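Local coordinates for protein D-aminopeptidase (Burkholderia sp. LK4, PDB 5TZB) that probably hydrolyses short peptides from their N-terminus as a family S58 aminopeptidase that acts on beta-amino acid residues and has an Ntn-hydrolase-like fold, at residues P81-V86 against I101-L107; D94-W100 against M142-E147; G199-R203 against E343-A348. One frame throughout, in Å; residues are numbered along the deposited sequence.

Interaction 1 (P81-V86 against I101-L107); sequences PCFAGV and IREAGLL
With chi1 at -75° in Phe83 and -72° in Leu106, each CG turns beside its own backbone N and opposite the carbonyl carbon, and the two side chains run side by side in the same direction. They share one face of a short antiparallel beta pairing, in which strand 82-88 meets the chain just after it has left helix 98-104 to form strand 106-107. The CD2 branch of Leu106 comes obliquely to the Phe83 ring, 3.8 Å from CD1, and also touches Pro81 CB. Leu271 and Leu311 of the same chain pack on Phe83 as well, and so does Met328 of the second subunit.

Cys82 and Leu107 form the hydrogen-bonded pair of the strands. Cys82 N reaches Leu107 O over 3.0 Å in the carbonyl plane, and Leu107 N returns to Cys82 O over 2.8 Å. Their side chains occupy the other face from Phe83, and both touch Phe304 of strand 298-305. Regular pairing ends at Gly105, whose positive phi turns the chain out of the helix. Its O lies at the edge of the Phe83 ring, near the ring plane, and accepts a hydrogen bond from Ala84 N at 2.8 Å, bent to 135° at the hydrogen, with the donor well above the carbonyl plane.

Farther along, the helix itself lies on the strand. Ile101 CG2, directed opposite its backbone N, rests 3.7 Å from Gly85 CA and beside Val86 CG1, while its CD1 meets Ala84 CB. The other Val86 branch, CG2, touches Arg102 CG at 3.7 Å and lies over the rim of one guanidinium face; the charge of that group is paired with Glu99 of the third subunit. Between helix and strand one water donates to both Ala84 O and Ile101 O, at 2.9 Å each.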
ATOM      1  N   PRO C  81      16.577  -2.060 -18.686  1.00 18.70           N
ATOM      2  CA  PRO C  81      15.510  -1.735 -17.739  1.00 17.93           C
ATOM      3  C   PRO C  81      15.797  -0.486 -16.921  1.00 17.34           C
ATOM      4  O   PRO C  81      16.957  -0.203 -16.631  1.00 17.10           O
ATOM      5  CB  PRO C  81      15.476  -2.972 -16.821  1.00 17.75           C
ATOM      6  CG  PRO C  81      16.045  -4.064 -17.644  1.00 18.22           C
ATOM      7  CD  PRO C  81      17.110  -3.415 -18.461  1.00 19.05           C
ATOM      8  N   CYS C  82      14.747   0.239 -16.539  1.00 17.29           N
ATOM      9  CA  CYS C  82      14.880   1.382 -15.644  1.00 15.56           C
ATOM     10  C   CYS C  82      14.204   1.080 -14.324  1.00 14.79           C
ATOM     11  O   CYS C  82      13.118   0.498 -14.287  1.00 15.19           O
ATOM     12  CB  CYS C  82      14.254   2.648 -16.241  1.00 16.23           C
ATOM     13  SG  CYS C  82      15.007   3.255 -17.749  1.00 18.56           S
ATOM     14  N   PHE C  83      14.830   1.490 -13.232  1.00 13.87           N
ATOM     15  CA  PHE C  83      14.133   1.498 -11.965  1.00 13.90           C
ATOM     16  C   PHE C  83      12.929   2.459 -12.072  1.00 14.23           C
ATOM     17  O   PHE C  83      12.976   3.475 -12.781  1.00 13.20           O
ATOM     18  CB  PHE C  83      15.072   1.895 -10.832  1.00 13.28           C
ATOM     19  CG  PHE C  83      16.037   0.796 -10.420  1.00 13.92           C
ATOM     20  CD1 PHE C  83      15.663  -0.543 -10.490  1.00 12.76           C
ATOM     21  CD2 PHE C  83      17.315   1.111  -9.948  1.00 13.91           C
ATOM     22  CE1 PHE C  83      16.549  -1.564 -10.087  1.00 14.06           C
ATOM     23  CE2 PHE C  83      18.214   0.102  -9.553  1.00 13.46           C
ATOM     24  CZ  PHE C  83      17.831  -1.234  -9.618  1.00 12.85           C
ATOM     25  N   ALA C  84      11.831   2.104 -11.419  1.00 14.53           N
ATOM     26  CA  ALA C  84      10.615   2.895 -11.543  1.00 13.07           C
ATOM     27  C   ALA C  84       9.699   2.670 -10.355  1.00 14.09           C
ATOM     28  O   ALA C  84       9.878   1.726  -9.592  1.00 12.70           O
ATOM     29  CB  ALA C  84       9.897   2.568 -12.849  1.00 10.81           C
ATOM     30  N   GLY C  85       8.711   3.548 -10.205  1.00 13.85           N
ATOM     31  CA  GLY C  85       7.753   3.422  -9.132  1.00 13.21           C
ATOM     32  C   GLY C  85       6.471   4.127  -9.537  1.00 13.92           C
ATOM     33  O   GLY C  85       6.475   4.964 -10.453  1.00 13.49           O
ATOM     34  N   VAL C  86       5.376   3.804  -8.854  1.00 14.02           N
ATOM     35  CA  VAL C  86       4.093   4.433  -9.152  1.00 14.69           C
ATOM     36  C   VAL C  86       3.471   5.027  -7.909  1.00 13.94           C
ATOM     37  O   VAL C  86       3.694   4.532  -6.797  1.00 13.50           O
ATOM     38  CB  VAL C  86       3.095   3.444  -9.768  1.00 15.96           C
ATOM     39  CG1 VAL C  86       3.576   2.982 -11.116  1.00 16.51           C
ATOM     40  CG2 VAL C  86       2.864   2.246  -8.841  1.00 16.02           C
ATOM     41  N   ILE C 101       5.845  -3.083 -11.685  1.00 15.88           N
ATOM     42  CA  ILE C 101       6.493  -1.856 -11.219  1.00 16.06           C
ATOM     43  C   ILE C 101       6.366  -1.724  -9.701  1.00 15.19           C
ATOM     44  O   ILE C 101       7.333  -1.359  -9.030  1.00 16.54           O
ATOM     45  CB  ILE C 101       5.916  -0.598 -11.888  1.00 17.64           C
ATOM     46  CG1 ILE C 101       6.091  -0.663 -13.401  1.00 19.35           C
ATOM     47  CG2 ILE C 101       6.601   0.653 -11.351  1.00 16.51           C
ATOM     48  CD1 ILE C 101       7.486  -0.364 -13.849  1.00 21.04           C
ATOM     49  N   ARG C 102       5.184  -2.005  -9.153  1.00 13.38           N
ATOM     50  CA  ARG C 102       5.011  -2.023  -7.692  1.00 11.71           C
ATOM     51  C   ARG C 102       5.920  -3.055  -7.040  1.00 11.68           C
ATOM     52  O   ARG C 102       6.581  -2.782  -6.025  1.00 10.69           O
ATOM     53  CB  ARG C 102       3.555  -2.347  -7.299  1.00 11.79           C
ATOM     54  CG  ARG C 102       2.573  -1.215  -7.430  1.00 12.91           C
ATOM     55  CD  ARG C 102       1.218  -1.619  -6.872  1.00 12.92           C
ATOM     56  NE  ARG C 102       0.306  -0.475  -6.744  1.00 13.00           N
ATOM     57  CZ  ARG C 102      -0.605  -0.110  -7.644  1.00 13.94           C
ATOM     58  NH1 ARG C 102      -0.769  -0.793  -8.776  1.00 13.60           N
ATOM     59  NH2 ARG C 102      -1.364   0.953  -7.409  1.00 13.72           N
ATOM     60  N   GLU C 103       5.943  -4.244  -7.626  1.00 10.71           N
ATOM     61  CA  GLU C 103       6.637  -5.381  -7.020  1.00 12.48           C
ATOM     62  C   GLU C 103       8.166  -5.241  -7.124  1.00 14.20           C
ATOM     63  O   GLU C 103       8.878  -5.305  -6.109  1.00 15.38           O
ATOM     64  CB  GLU C 103       6.168  -6.682  -7.678  1.00 12.22           C
ATOM     65  CG  GLU C 103       6.749  -7.952  -7.065  1.00 13.66           C
ATOM     66  CD  GLU C 103       6.208  -8.276  -5.676  1.00 13.52           C
ATOM     67  OE1 GLU C 103       4.970  -8.174  -5.416  1.00 13.58           O
ATOM     68  OE2 GLU C 103       7.033  -8.661  -4.834  1.00 14.10           O
ATOM     69  N   ALA C 104       8.665  -5.017  -8.334  1.00 15.19           N
ATOM     70  CA  ALA C 104      10.112  -5.062  -8.545  1.00 15.97           C
ATOM     71  C   ALA C 104      10.714  -3.749  -9.034  1.00 14.65           C
ATOM     72  O   ALA C 104      11.929  -3.651  -9.212  1.00 15.30           O
ATOM     73  CB  ALA C 104      10.450  -6.170  -9.505  1.00 15.82           C
ATOM     74  N   GLY C 105       9.865  -2.761  -9.300  1.00 13.68           N
ATOM     75  CA  GLY C 105      10.327  -1.453  -9.728  1.00 13.82           C
ATOM     76  C   GLY C 105      11.138  -1.459 -11.017  1.00 14.72           C
ATOM     77  O   GLY C 105      12.100  -0.695 -11.153  1.00 15.25           O
ATOM     78  N   LEU C 106      10.733  -2.283 -11.978  1.00 14.39           N
ATOM     79  CA  LEU C 106      11.464  -2.378 -13.241  1.00 14.73           C
ATOM     80  C   LEU C 106      10.578  -2.063 -14.443  1.00 15.57           C
ATOM     81  O   LEU C 106       9.677  -2.830 -14.791  1.00 15.81           O
ATOM     82  CB  LEU C 106      12.081  -3.774 -13.398  1.00 14.17           C
ATOM     83  CG  LEU C 106      13.290  -4.085 -12.495  1.00 14.64           C
ATOM     84  CD1 LEU C 106      13.672  -5.589 -12.516  1.00 16.04           C
ATOM     85  CD2 LEU C 106      14.478  -3.225 -12.889  1.00 13.40           C
ATOM     86  N   LEU C 107      10.866  -0.929 -15.083  1.00 15.47           N
ATOM     87  CA  LEU C 107      10.243  -0.537 -16.334  1.00 15.29           C
ATOM     88  C   LEU C 107      11.036  -1.188 -17.455  1.00 17.11           C
ATOM     89  O   LEU C 107      12.244  -0.944 -17.587  1.00 18.27           O
ATOM     90  CB  LEU C 107      10.228   1.002 -16.470  1.00 15.73           C
ATOM     91  CG  LEU C 107       9.689   1.647 -17.751  1.00 16.57           C
ATOM     92  CD1 LEU C 107       8.176   1.403 -17.898  1.00 16.61           C
ATOM     93  CD2 LEU C 107      10.003   3.160 -17.805  1.00 15.47           C
TER
HETATM   94  O   HOH W   1       8.617   0.535  -7.277  1.00 12.20           O

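Interaction 2 (D94-W100 against M142-E147); sequences DATGLEW and MPVVME
Thr96 and Val145 carry the polar centre of this buried contact, where the weakly bonded strand 95-96 runs along strand 144-148 at the outer edge, within this chain, of a five-stranded sheet. Among the hydrogen bonds, Thr96 N gives a sound one to Val145 O, 3.0 Å away in the carbonyl plane. With chi1 at 62°, Thr96 OG1 sits between its own N and carbonyl carbon, from where it donates to Pro143 O at 2.9 Å from above the carbonyl plane, and it accepts a weak bond from Val145 N. At the other end Asp94 N uses the anti lone pair of Glu147 OE2 at 2.7 Å, while OE1 of this glutamate bonds Thr116.

Water supplies further links. One molecule donates to both Gly97 O (2.8 Å) and Met142 O (2.7 Å), and another lies between Asp94 O and Glu147 N.

Apolar contacts are small. The side chains of Leu98 and Val144 cross at about a right angle and meet through CD2 and CG1, Ala95 CB touches Met146 CG, and the methyl CE of Met142, brought round by a bend in its chain, lies 3.8 Å from Trp100 CB and oblique to the indole.

The Asp94 carboxylate pairs with Arg123 of the third subunit. Side chains and waters thus do much of the joining that regular backbone bonds would do in a well-formed strand pair.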
ATOM      1  N   ASP C  94      -7.672   3.421 -15.579  1.00 17.67           N
ATOM      2  CA  ASP C  94      -7.179   2.096 -15.917  1.00 18.25           C
ATOM      3  C   ASP C  94      -5.722   2.160 -16.368  1.00 17.82           C
ATOM      4  O   ASP C  94      -5.275   3.156 -16.955  1.00 18.70           O
ATOM      5  CB  ASP C  94      -8.042   1.492 -17.018  1.00 19.59           C
ATOM      6  CG  ASP C  94      -8.353   0.026 -16.790  1.00 21.20           C
ATOM      7  OD1 ASP C  94      -7.670  -0.632 -15.987  1.00 19.85           O
ATOM      8  OD2 ASP C  94      -9.293  -0.466 -17.439  1.00 25.16           O
ATOM      9  N   ALA C  95      -4.979   1.094 -16.107  1.00 17.07           N
ATOM     10  CA  ALA C  95      -3.584   1.026 -16.539  1.00 17.45           C
ATOM     11  C   ALA C  95      -3.102  -0.423 -16.673  1.00 19.09           C
ATOM     12  O   ALA C  95      -3.636  -1.325 -16.015  1.00 20.32           O
ATOM     13  CB  ALA C  95      -2.694   1.789 -15.573  1.00 15.84           C
ATOM     14  N   THR C  96      -2.116  -0.652 -17.543  1.00 18.64           N
ATOM     15  CA  THR C  96      -1.498  -1.978 -17.638  1.00 16.91           C
ATOM     16  C   THR C  96      -0.043  -1.884 -17.201  1.00 15.05           C
ATOM     17  O   THR C  96       0.515  -0.788 -17.125  1.00 14.85           O
ATOM     18  CB  THR C  96      -1.600  -2.584 -19.070  1.00 18.13           C
ATOM     19  OG1 THR C  96      -0.895  -1.762 -20.008  1.00 19.99           O
ATOM     20  CG2 THR C  96      -3.049  -2.676 -19.494  1.00 17.99           C
ATOM     21  N   GLY C  97       0.538  -3.019 -16.818  1.00 12.67           N
ATOM     22  CA  GLY C  97       1.960  -3.099 -16.501  1.00 15.92           C
ATOM     23  C   GLY C  97       2.380  -2.556 -15.147  1.00 16.58           C
ATOM     24  O   GLY C  97       3.568  -2.546 -14.815  1.00 16.48           O
ATOM     25  N   LEU C  98       1.426  -2.121 -14.328  1.00 17.52           N
ATOM     26  CA  LEU C  98       1.813  -1.473 -13.078  1.00 16.05           C
ATOM     27  C   LEU C  98       2.165  -2.433 -11.948  1.00 13.64           C
ATOM     28  O   LEU C  98       2.891  -2.056 -11.023  1.00 12.76           O
ATOM     29  CB  LEU C  98       0.713  -0.526 -12.596  1.00 17.42           C
ATOM     30  CG  LEU C  98       0.403   0.696 -13.468  1.00 19.21           C
ATOM     31  CD1 LEU C  98      -0.433   1.696 -12.687  1.00 19.35           C
ATOM     32  CD2 LEU C  98       1.667   1.334 -13.995  1.00 19.60           C
ATOM     33  N   GLU C  99       1.659  -3.661 -11.982  1.00 13.28           N
ATOM     34  CA  GLU C  99       1.898  -4.545 -10.835  1.00 13.33           C
ATOM     35  C   GLU C  99       3.363  -4.935 -10.660  1.00 12.60           C
ATOM     36  O   GLU C  99       3.845  -5.012  -9.525  1.00 12.14           O
ATOM     37  CB  GLU C  99       1.033  -5.807 -10.922  1.00 12.67           C
ATOM     38  CG  GLU C  99      -0.468  -5.504 -10.850  1.00 12.36           C
ATOM     39  CD  GLU C  99      -0.885  -4.662  -9.630  1.00 13.34           C
ATOM     40  OE1 GLU C  99      -0.276  -4.748  -8.524  1.00 11.32           O
ATOM     41  OE2 GLU C  99      -1.867  -3.910  -9.782  1.00 15.52           O
ATOM     42  N   TRP C 100       4.076  -5.166 -11.758  1.00 14.00           N
ATOM     43  CA  TRP C 100       5.500  -5.504 -11.646  1.00 14.42           C
ATOM     44  C   TRP C 100       6.315  -4.267 -11.293  1.00 14.79           C
ATOM     45  O   TRP C 100       7.347  -4.379 -10.656  1.00 15.39           O
ATOM     46  CB  TRP C 100       6.020  -6.133 -12.935  1.00 14.20           C
ATOM     47  CG  TRP C 100       7.454  -6.693 -12.851  1.00 14.78           C
ATOM     48  CD1 TRP C 100       8.495  -6.396 -13.692  1.00 14.87           C
ATOM     49  CD2 TRP C 100       7.971  -7.662 -11.909  1.00 14.59           C
ATOM     50  NE1 TRP C 100       9.622  -7.109 -13.331  1.00 14.66           N
ATOM     51  CE2 TRP C 100       9.328  -7.890 -12.242  1.00 14.79           C
ATOM     52  CE3 TRP C 100       7.426  -8.341 -10.813  1.00 14.03           C
ATOM     53  CZ2 TRP C 100      10.140  -8.791 -11.527  1.00 14.33           C
ATOM     54  CZ3 TRP C 100       8.239  -9.227 -10.095  1.00 14.53           C
ATOM     55  CH2 TRP C 100       9.583  -9.437 -10.458  1.00 14.24           C
ATOM     56  N   MET C 142       5.106  -6.970 -20.506  1.00 16.56           N
ATOM     57  CA  MET C 142       4.084  -6.273 -19.718  1.00 15.80           C
ATOM     58  C   MET C 142       4.179  -4.744 -19.888  1.00 15.75           C
ATOM     59  O   MET C 142       4.671  -4.046 -18.991  1.00 12.89           O
ATOM     60  CB  MET C 142       4.209  -6.659 -18.239  1.00 14.26           C
ATOM     61  CG  MET C 142       3.959  -8.161 -17.944  1.00 12.93           C
ATOM     62  SD  MET C 142       4.176  -8.585 -16.208  1.00 17.51           S
ATOM     63  CE  MET C 142       5.950  -8.349 -16.017  1.00 18.32           C
ATOM     64  N   PRO C 143       3.719  -4.221 -21.040  1.00 15.03           N
ATOM     65  CA  PRO C 143       3.800  -2.776 -21.323  1.00 15.86           C
ATOM     66  C   PRO C 143       2.978  -1.890 -20.367  1.00 16.40           C
ATOM     67  O   PRO C 143       1.932  -2.302 -19.858  1.00 15.56           O
ATOM     68  CB  PRO C 143       3.260  -2.661 -22.753  1.00 16.33           C
ATOM     69  CG  PRO C 143       3.355  -4.080 -23.334  1.00 17.16           C
ATOM     70  CD  PRO C 143       3.138  -4.979 -22.158  1.00 16.10           C
ATOM     71  N   VAL C 144       3.467  -0.679 -20.122  1.00 16.26           N
ATOM     72  CA  VAL C 144       2.741   0.272 -19.296  1.00 15.85           C
ATOM     73  C   VAL C 144       1.899   1.177 -20.182  1.00 16.68           C
ATOM     74  O   VAL C 144       2.428   1.930 -20.998  1.00 17.41           O
ATOM     75  CB  VAL C 144       3.688   1.132 -18.424  1.00 15.81           C
ATOM     76  CG1 VAL C 144       2.887   2.210 -17.655  1.00 15.17           C
ATOM     77  CG2 VAL C 144       4.483   0.242 -17.441  1.00 15.11           C
ATOM     78  N   VAL C 145       0.582   1.088 -20.036  1.00 16.49           N
ATOM     79  CA  VAL C 145      -0.318   1.937 -20.794  1.00 17.17           C
ATOM     80  C   VAL C 145      -1.234   2.617 -19.796  1.00 18.14           C
ATOM     81  O   VAL C 145      -1.749   1.968 -18.879  1.00 16.87           O
ATOM     82  CB  VAL C 145      -1.138   1.153 -21.833  1.00 17.77           C
ATOM     83  CG1 VAL C 145      -2.038   2.099 -22.632  1.00 18.02           C
ATOM     84  CG2 VAL C 145      -0.211   0.405 -22.777  1.00 17.35           C
ATOM     85  N   MET C 146      -1.377   3.937 -19.931  1.00 18.95           N
ATOM     86  CA  MET C 146      -2.234   4.711 -19.046  1.00 17.58           C
ATOM     87  C   MET C 146      -3.209   5.497 -19.900  1.00 18.14           C
ATOM     88  O   MET C 146      -3.050   5.552 -21.119  1.00 18.48           O
ATOM     89  CB  MET C 146      -1.392   5.611 -18.146  1.00 16.83           C
ATOM     90  CG  MET C 146      -0.526   4.806 -17.168  1.00 17.50           C
ATOM     91  SD  MET C 146       0.537   5.818 -16.129  1.00 23.65           S
ATOM     92  CE  MET C 146       1.822   6.237 -17.304  1.00 22.48           C
ATOM     93  N   GLU C 147      -4.225   6.099 -19.279  1.00 17.36           N
ATOM     94  CA  GLU C 147      -5.306   6.689 -20.048  1.00 17.66           C
ATOM     95  C   GLU C 147      -5.999   7.853 -19.357  1.00 17.97           C
ATOM     96  O   GLU C 147      -5.918   7.997 -18.137  1.00 17.66           O
ATOM     97  CB  GLU C 147      -6.361   5.624 -20.378  1.00 18.02           C
ATOM     98  CG  GLU C 147      -6.975   4.927 -19.161  1.00 17.51           C
ATOM     99  CD  GLU C 147      -8.044   5.767 -18.436  1.00 18.56           C
ATOM    100  OE1 GLU C 147      -8.669   6.654 -19.065  1.00 18.54           O
ATOM    101  OE2 GLU C 147      -8.258   5.523 -17.229  1.00 18.34           O
TER
HETATM  102  O   HOH W   2      -4.373   5.659 -16.345  1.00 20.12           O
HETATM  103  O   HOH W   3       5.589  -3.516 -16.544  1.00 21.02           O

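Interaction 3 (G199-R203 against E343-A348); sequences GTASR and EAVEEA
Ala201 and Ala348 mark the close-packed half of this contact, where helix 331-355 packs along strand 197-204. The axes of the short segments pass 6.3 Å apart at 148°, roughly antiparallel, and small residues allow the approach. Ala348 CB rests 3.7 Å from Thr200 CA, Ala201 CB comes within 3.4 Å of Ala344 O, and Gly199 CA makes a CH...O contact of 3.2 Å with Ala348 O. On the strand's other face, Thr200 and Ser202 point away from the helix.

Toward Arg203 the two backbones stand farther apart, still buried, and the arginine side chain spans the distance. A bend at chi2 (-71°) folds its chain so that the guanidinium lies between two glutamates one helical turn apart. NE makes a nearly straight salt bridge of 2.6 Å to Glu343 OE1, on that oxygen's anti lone pair. NH1 and NH2 grip Glu347 OE1 end-on, each at 2.9 Å, with the carboxylate plane turned 63° from the guanidinium. Both oxygens lie near the guanidinium plane, as does Ser202 O, which NH1 also reaches at 2.9 Å.

Second-shell partners fix the acids: Glu343 accepts from the backbone N of Leu32 and Gly33, and Glu347 OE1 also pairs with Arg24. In-plane bonds to three oxygens leave the guanidinium little rotational freedom, and two carboxylates beside it probably keep the buried arginine positively charged, so that strand and helix are joined by charge where their backbones diverge.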
ATOM      1  N   GLY C 199       1.227  17.963 -22.001  1.00 20.85           N
ATOM      2  CA  GLY C 199       2.090  19.017 -21.489  1.00 21.51           C
ATOM      3  C   GLY C 199       3.403  18.433 -20.994  1.00 20.69           C
ATOM      4  O   GLY C 199       3.453  17.280 -20.552  1.00 19.28           O
ATOM      5  N   THR C 200       4.479  19.208 -21.075  1.00 21.15           N
ATOM      6  CA  THR C 200       5.781  18.702 -20.641  1.00 20.45           C
ATOM      7  C   THR C 200       6.670  19.825 -20.101  1.00 21.13           C
ATOM      8  O   THR C 200       6.477  20.991 -20.434  1.00 22.31           O
ATOM      9  CB  THR C 200       6.492  17.974 -21.801  1.00 19.69           C
ATOM     10  OG1 THR C 200       7.635  17.276 -21.309  1.00 19.89           O
ATOM     11  CG2 THR C 200       6.936  18.963 -22.882  1.00 20.04           C
ATOM     12  N   ALA C 201       7.624  19.468 -19.251  1.00 19.59           N
ATOM     13  CA  ALA C 201       8.563  20.432 -18.675  1.00 18.81           C
ATOM     14  C   ALA C 201       9.716  19.690 -18.007  1.00 18.73           C
ATOM     15  O   ALA C 201       9.647  18.477 -17.801  1.00 16.72           O
ATOM     16  CB  ALA C 201       7.871  21.347 -17.656  1.00 19.27           C
ATOM     17  N   SER C 202      10.772  20.426 -17.677  1.00 18.76           N
ATOM     18  CA  SER C 202      11.914  19.853 -16.988  1.00 18.10           C
ATOM     19  C   SER C 202      12.598  20.843 -16.062  1.00 18.53           C
ATOM     20  O   SER C 202      12.392  22.064 -16.156  1.00 19.76           O
ATOM     21  CB  SER C 202      12.930  19.318 -18.000  1.00 17.82           C
ATOM     22  OG  SER C 202      13.546  20.389 -18.687  1.00 18.39           O
ATOM     23  N   ARG C 203      13.424  20.302 -15.173  1.00 17.79           N
ATOM     24  CA  ARG C 203      14.258  21.097 -14.281  1.00 18.51           C
ATOM     25  C   ARG C 203      15.642  20.467 -14.204  1.00 19.90           C
ATOM     26  O   ARG C 203      15.777  19.233 -14.178  1.00 19.17           O
ATOM     27  CB  ARG C 203      13.642  21.173 -12.883  1.00 18.59           C
ATOM     28  CG  ARG C 203      12.334  21.932 -12.797  1.00 19.45           C
ATOM     29  CD  ARG C 203      12.528  23.425 -12.976  1.00 20.92           C
ATOM     30  NE  ARG C 203      11.294  24.182 -12.751  1.00 22.76           N
ATOM     31  CZ  ARG C 203      10.383  24.428 -13.688  1.00 24.65           C
ATOM     32  NH1 ARG C 203      10.561  23.976 -14.925  1.00 25.18           N
ATOM     33  NH2 ARG C 203       9.291  25.134 -13.394  1.00 25.76           N
ATOM     34  N   GLU C 343       7.729  20.976  -9.479  1.00 18.88           N
ATOM     35  CA  GLU C 343       7.711  22.109 -10.416  1.00 18.76           C
ATOM     36  C   GLU C 343       7.474  21.673 -11.861  1.00 19.08           C
ATOM     37  O   GLU C 343       6.735  22.343 -12.606  1.00 19.31           O
ATOM     38  CB  GLU C 343       9.027  22.901 -10.354  1.00 17.61           C
ATOM     39  CG  GLU C 343       9.211  23.734  -9.092  1.00 19.03           C
ATOM     40  CD  GLU C 343      10.367  24.726  -9.176  1.00 20.79           C
ATOM     41  OE1 GLU C 343      10.976  24.902 -10.264  1.00 20.21           O
ATOM     42  OE2 GLU C 343      10.666  25.336  -8.128  1.00 22.75           O
ATOM     43  N   ALA C 344       8.135  20.579 -12.259  1.00 18.09           N
ATOM     44  CA  ALA C 344       8.049  20.093 -13.633  1.00 17.55           C
ATOM     45  C   ALA C 344       6.615  19.707 -13.975  1.00 18.35           C
ATOM     46  O   ALA C 344       6.118  20.026 -15.056  1.00 18.02           O
ATOM     47  CB  ALA C 344       8.971  18.914 -13.831  1.00 17.54           C
ATOM     48  N   VAL C 345       5.953  19.027 -13.040  1.00 18.27           N
ATOM     49  CA  VAL C 345       4.560  18.631 -13.215  1.00 17.63           C
ATOM     50  C   VAL C 345       3.639  19.850 -13.264  1.00 18.83           C
ATOM     51  O   VAL C 345       2.750  19.931 -14.124  1.00 19.72           O
ATOM     52  CB  VAL C 345       4.108  17.685 -12.088  1.00 15.78           C
ATOM     53  CG1 VAL C 345       2.588  17.482 -12.128  1.00 16.11           C
ATOM     54  CG2 VAL C 345       4.847  16.371 -12.202  1.00 14.75           C
ATOM     55  N   GLU C 346       3.852  20.799 -12.353  1.00 18.27           N
ATOM     56  CA  GLU C 346       3.036  22.005 -12.337  1.00 19.74           C
ATOM     57  C   GLU C 346       3.135  22.732 -13.688  1.00 19.62           C
ATOM     58  O   GLU C 346       2.115  23.087 -14.278  1.00 18.82           O
ATOM     59  CB  GLU C 346       3.455  22.938 -11.189  1.00 20.81           C
ATOM     60  CG  GLU C 346       2.563  24.174 -11.008  1.00 22.13           C
ATOM     61  CD  GLU C 346       3.026  25.073  -9.864  1.00 22.38           C
ATOM     62  OE1 GLU C 346       3.957  24.675  -9.140  1.00 21.53           O
ATOM     63  OE2 GLU C 346       2.480  26.185  -9.701  1.00 23.72           O
ATOM     64  N   GLU C 347       4.353  22.946 -14.183  1.00 20.44           N
ATOM     65  CA  GLU C 347       4.511  23.683 -15.444  1.00 21.88           C
ATOM     66  C   GLU C 347       4.019  22.883 -16.650  1.00 21.98           C
ATOM     67  O   GLU C 347       3.494  23.456 -17.616  1.00 22.94           O
ATOM     68  CB  GLU C 347       5.964  24.100 -15.673  1.00 21.57           C
ATOM     69  CG  GLU C 347       6.117  25.001 -16.902  1.00 23.02           C
ATOM     70  CD  GLU C 347       7.510  25.591 -17.055  1.00 23.67           C
ATOM     71  OE1 GLU C 347       8.334  25.424 -16.137  1.00 22.02           O
ATOM     72  OE2 GLU C 347       7.760  26.250 -18.088  1.00 25.54           O
ATOM     73  N   ALA C 348       4.175  21.565 -16.582  1.00 21.65           N
ATOM     74  CA  ALA C 348       3.738  20.700 -17.670  1.00 20.32           C
ATOM     75  C   ALA C 348       2.236  20.849 -17.873  1.00 18.65           C
ATOM     76  O   ALA C 348       1.768  20.970 -19.003  1.00 17.72           O
ATOM     77  CB  ALA C 348       4.092  19.253 -17.371  1.00 19.02           C
TER

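Interactions 1 and 2 are neighbours, their centres 11 Å apart and both using helix 98-104. Their segments alternate along the chain, and they touch where Val86 packs on Leu98 and Leu107 on Val144. The helix thus joins strand 82-88, in one mixed sheet, to strand 144-148 in the other, and both contacts border the third subunit. Interaction 3 follows later in sequence, its centre about 22 Å from each of the other two centres and its nearest atoms about 12 Å from theirs. It shares the larger sheet with interaction 1 but lies where helix 331-355 covers it, touching no other chain. Two sheets with helices outside them are consistent with the layered Ntn-hydrolase-like fold of this family.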